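Local atomic coordinates of Crh-like protein 5 (Neosartorya fumigata, PDB entry 6IBU), a protein that acts as a dual chitinase and transglycosylase, transferring chitin to 1,6-beta-glucan or to other chitin to cross-link the fungal cell wall and septa. Residues 176-181 and 228-233. Sequence-based numbering, arbitrary orientation.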
loop_
_atom_site.group_PDB
_atom_site.type_symbol
_atom_site.label_atom_id
_atom_site.label_comp_id
_atom_site.label_asym_id
_atom_site.label_seq_id
_atom_site.Cartn_x
_atom_site.Cartn_y
_atom_site.Cartn_z
ATOM N N GLN A 176 7.085 -11.652 2.694
ATOM C CA GLN A 176 6.997 -12.988 2.060
ATOM C C GLN A 176 5.776 -13.742 2.559
ATOM O O GLN A 176 5.794 -14.962 2.502
ATOM C CB GLN A 176 8.251 -13.811 2.342
ATOM C CG GLN A 176 8.509 -14.051 3.824
ATOM C CD GLN A 176 9.860 -14.702 4.020
ATOM O OE1 GLN A 176 10.023 -15.908 3.827
ATOM N NE2 GLN A 176 10.845 -13.908 4.400
ATOM N N THR A 177 4.752 -13.039 3.014
ATOM C CA THR A 177 3.476 -13.663 3.417
ATOM C C THR A 177 2.388 -13.038 2.560
ATOM O O THR A 177 2.609 -11.994 1.974
ATOM C CB THR A 177 3.256 -13.488 4.914
ATOM O OG1 THR A 177 3.358 -12.102 5.231
ATOM C CG2 THR A 177 4.247 -14.278 5.733
ATOM N N PRO A 178 1.202 -13.667 2.462
ATOM C CA PRO A 178 0.173 -13.198 1.543
ATOM C C PRO A 178 -0.232 -11.791 1.989
ATOM O O PRO A 178 -0.425 -11.561 3.168
ATOM C CB PRO A 178 -0.994 -14.176 1.710
ATOM C CG PRO A 178 -0.395 -15.354 2.497
ATOM C CD PRO A 178 0.756 -14.793 3.294
ATOM N N MET A 179 -0.384 -10.899 1.027
ATOM C CA MET A 179 -0.629 -9.481 1.324
ATOM C C MET A 179 -1.882 -9.011 0.612
ATOM O O MET A 179 -2.190 -9.520 -0.447
ATOM C CB MET A 179 0.562 -8.623 0.896
ATOM C CG MET A 179 1.718 -8.780 1.844
ATOM S SD MET A 179 3.016 -7.571 1.633
ATOM C CE MET A 179 3.621 -7.989 0.005
ATOM N N ARG A 180 -2.547 -8.031 1.203
ATOM C CA ARG A 180 -3.679 -7.366 0.542
ATOM C C ARG A 180 -3.231 -5.960 0.153
ATOM O O ARG A 180 -2.181 -5.503 0.607
ATOM C CB ARG A 180 -4.915 -7.463 1.428
ATOM C CG ARG A 180 -4.888 -6.610 2.676
ATOM C CD ARG A 180 -6.295 -6.153 2.941
ATOM N NE ARG A 180 -6.850 -6.873 4.069
ATOM C CZ ARG A 180 -8.093 -7.337 4.174
ATOM N NH1 ARG A 180 -8.988 -7.163 3.212
ATOM N NH2 ARG A 180 -8.433 -7.983 5.272
ATOM N N LEU A 181 -3.952 -5.348 -0.774
ATOM C CA LEU A 181 -3.638 -3.987 -1.247
ATOM C C LEU A 181 -4.552 -3.010 -0.506
ATOM O O LEU A 181 -5.761 -3.219 -0.498
ATOM C CB LEU A 181 -3.830 -3.985 -2.763
ATOM C CG LEU A 181 -3.649 -2.653 -3.475
ATOM C CD1 LEU A 181 -2.243 -2.093 -3.280
ATOM C CD2 LEU A 181 -3.970 -2.838 -4.952
ATOM N N GLU A 228 -7.790 -20.174 -3.361
ATOM C CA GLU A 228 -9.060 -19.782 -2.709
ATOM C C GLU A 228 -8.722 -19.218 -1.327
ATOM O O GLU A 228 -9.484 -18.373 -0.842
ATOM C CB GLU A 228 -10.040 -20.956 -2.682
ATOM C CG GLU A 228 -10.749 -21.173 -4.019
ATOM C CD GLU A 228 -11.590 -22.444 -4.131
ATOM O OE1 GLU A 228 -12.246 -22.808 -3.127
ATOM O OE2 GLU A 228 -11.593 -23.079 -5.224
ATOM N N SER A 229 -7.615 -19.653 -0.722
ATOM C CA SER A 229 -7.200 -19.186 0.622
ATOM C C SER A 229 -5.752 -19.570 0.954
ATOM O O SER A 229 -5.172 -20.428 0.295
ATOM C CB SER A 229 -8.131 -19.718 1.661
ATOM O OG SER A 229 -7.789 -21.056 1.980
ATOM N N TYR A 230 -5.194 -18.903 1.956
ATOM C CA TYR A 230 -3.821 -19.115 2.456
ATOM C C TYR A 230 -3.890 -19.351 3.952
ATOM O O TYR A 230 -4.611 -18.633 4.632
ATOM C CB TYR A 230 -2.922 -17.918 2.174
ATOM C CG TYR A 230 -2.829 -17.534 0.720
ATOM C CD1 TYR A 230 -2.126 -18.302 -0.185
ATOM C CD2 TYR A 230 -3.477 -16.394 0.262
ATOM C CE1 TYR A 230 -2.046 -17.929 -1.508
ATOM C CE2 TYR A 230 -3.403 -16.002 -1.057
ATOM C CZ TYR A 230 -2.674 -16.772 -1.937
ATOM O OH TYR A 230 -2.615 -16.385 -3.237
ATOM N N THR A 231 -3.124 -20.321 4.426
ATOM C CA THR A 231 -3.028 -20.678 5.856
ATOM C C THR A 231 -1.572 -20.536 6.271
ATOM O O THR A 231 -0.731 -21.063 5.563
ATOM C CB THR A 231 -3.531 -22.112 6.087
ATOM O OG1 THR A 231 -4.913 -22.142 5.721
ATOM C CG2 THR A 231 -3.330 -22.587 7.514
ATOM N N TYR A 232 -1.298 -19.870 7.385
ATOM C CA TYR A 232 0.039 -19.870 8.020
ATOM C C TYR A 232 0.147 -21.153 8.847
ATOM O O TYR A 232 -0.526 -21.246 9.874
ATOM C CB TYR A 232 0.206 -18.638 8.907
ATOM C CG TYR A 232 0.316 -17.300 8.225
ATOM C CD1 TYR A 232 -0.756 -16.719 7.565
ATOM C CD2 TYR A 232 1.478 -16.561 8.329
ATOM C CE1 TYR A 232 -0.662 -15.459 6.998
ATOM C CE2 TYR A 232 1.590 -15.291 7.778
ATOM C CZ TYR A 232 0.513 -14.741 7.107
ATOM O OH TYR A 232 0.593 -13.489 6.571
ATOM N N SER A 233 0.905 -22.140 8.387
ATOM C CA SER A 233 0.977 -23.481 9.025
ATOM C C SER A 233 1.847 -23.449 10.291
ATOM O O SER A 233 1.761 -24.412 11.060
ATOM C CB SER A 233 1.443 -24.544 8.053
ATOM O OG SER A 233 2.816 -24.407 7.771
HETATM O O HOH W 1 -1.363 -12.290 5.351
#
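P178 CD and T177 CG2 meet the ring of Y232 obliquely, and a water lies in the plane of that ring at its edge; the ring of Y230 likewise receives P178 CB at a slant. P178 touches both tyrosines with different ring atoms: CB and CG meet Y230, CG lying 3.6 Å from Y230 CB. Its CD instead faces Y232, 3.8 Å from Y232 CZ. In Y232, CG is anti to the carbonyl carbon (chi1 -70°); this carries the ring across, roughly at right angles to the strand, until its phenolic end reaches T177. There the two side chains cross at about a right angle, with T177 CB 3.1 Å from Y232 OH and T177 CG2 3.5 Å from Y232 CE2. T177 and P178 lie on the approach to the strand that runs on to residue 187, part of the seven-stranded sheet of the GH16 beta-sandwich, and 229-232 is the middle strand of a small antiparallel sheet between 14-15 and 242-243. The contact thus joins the catalytic sheet to this minor one, where I242 also packs on P178 and both tyrosines. An ordered water links the P178 carbonyl to the Y232 hydroxyl: it donates to P178 O at a short 2.5 Å and accepts from Y232 OH (2.6 Å). T177 OG1 is held by D97 and D95, and Y230 OH by N225 and N223; the T177 side chain lies about 9 Å from that of E98, probably the catalytic nucleophile.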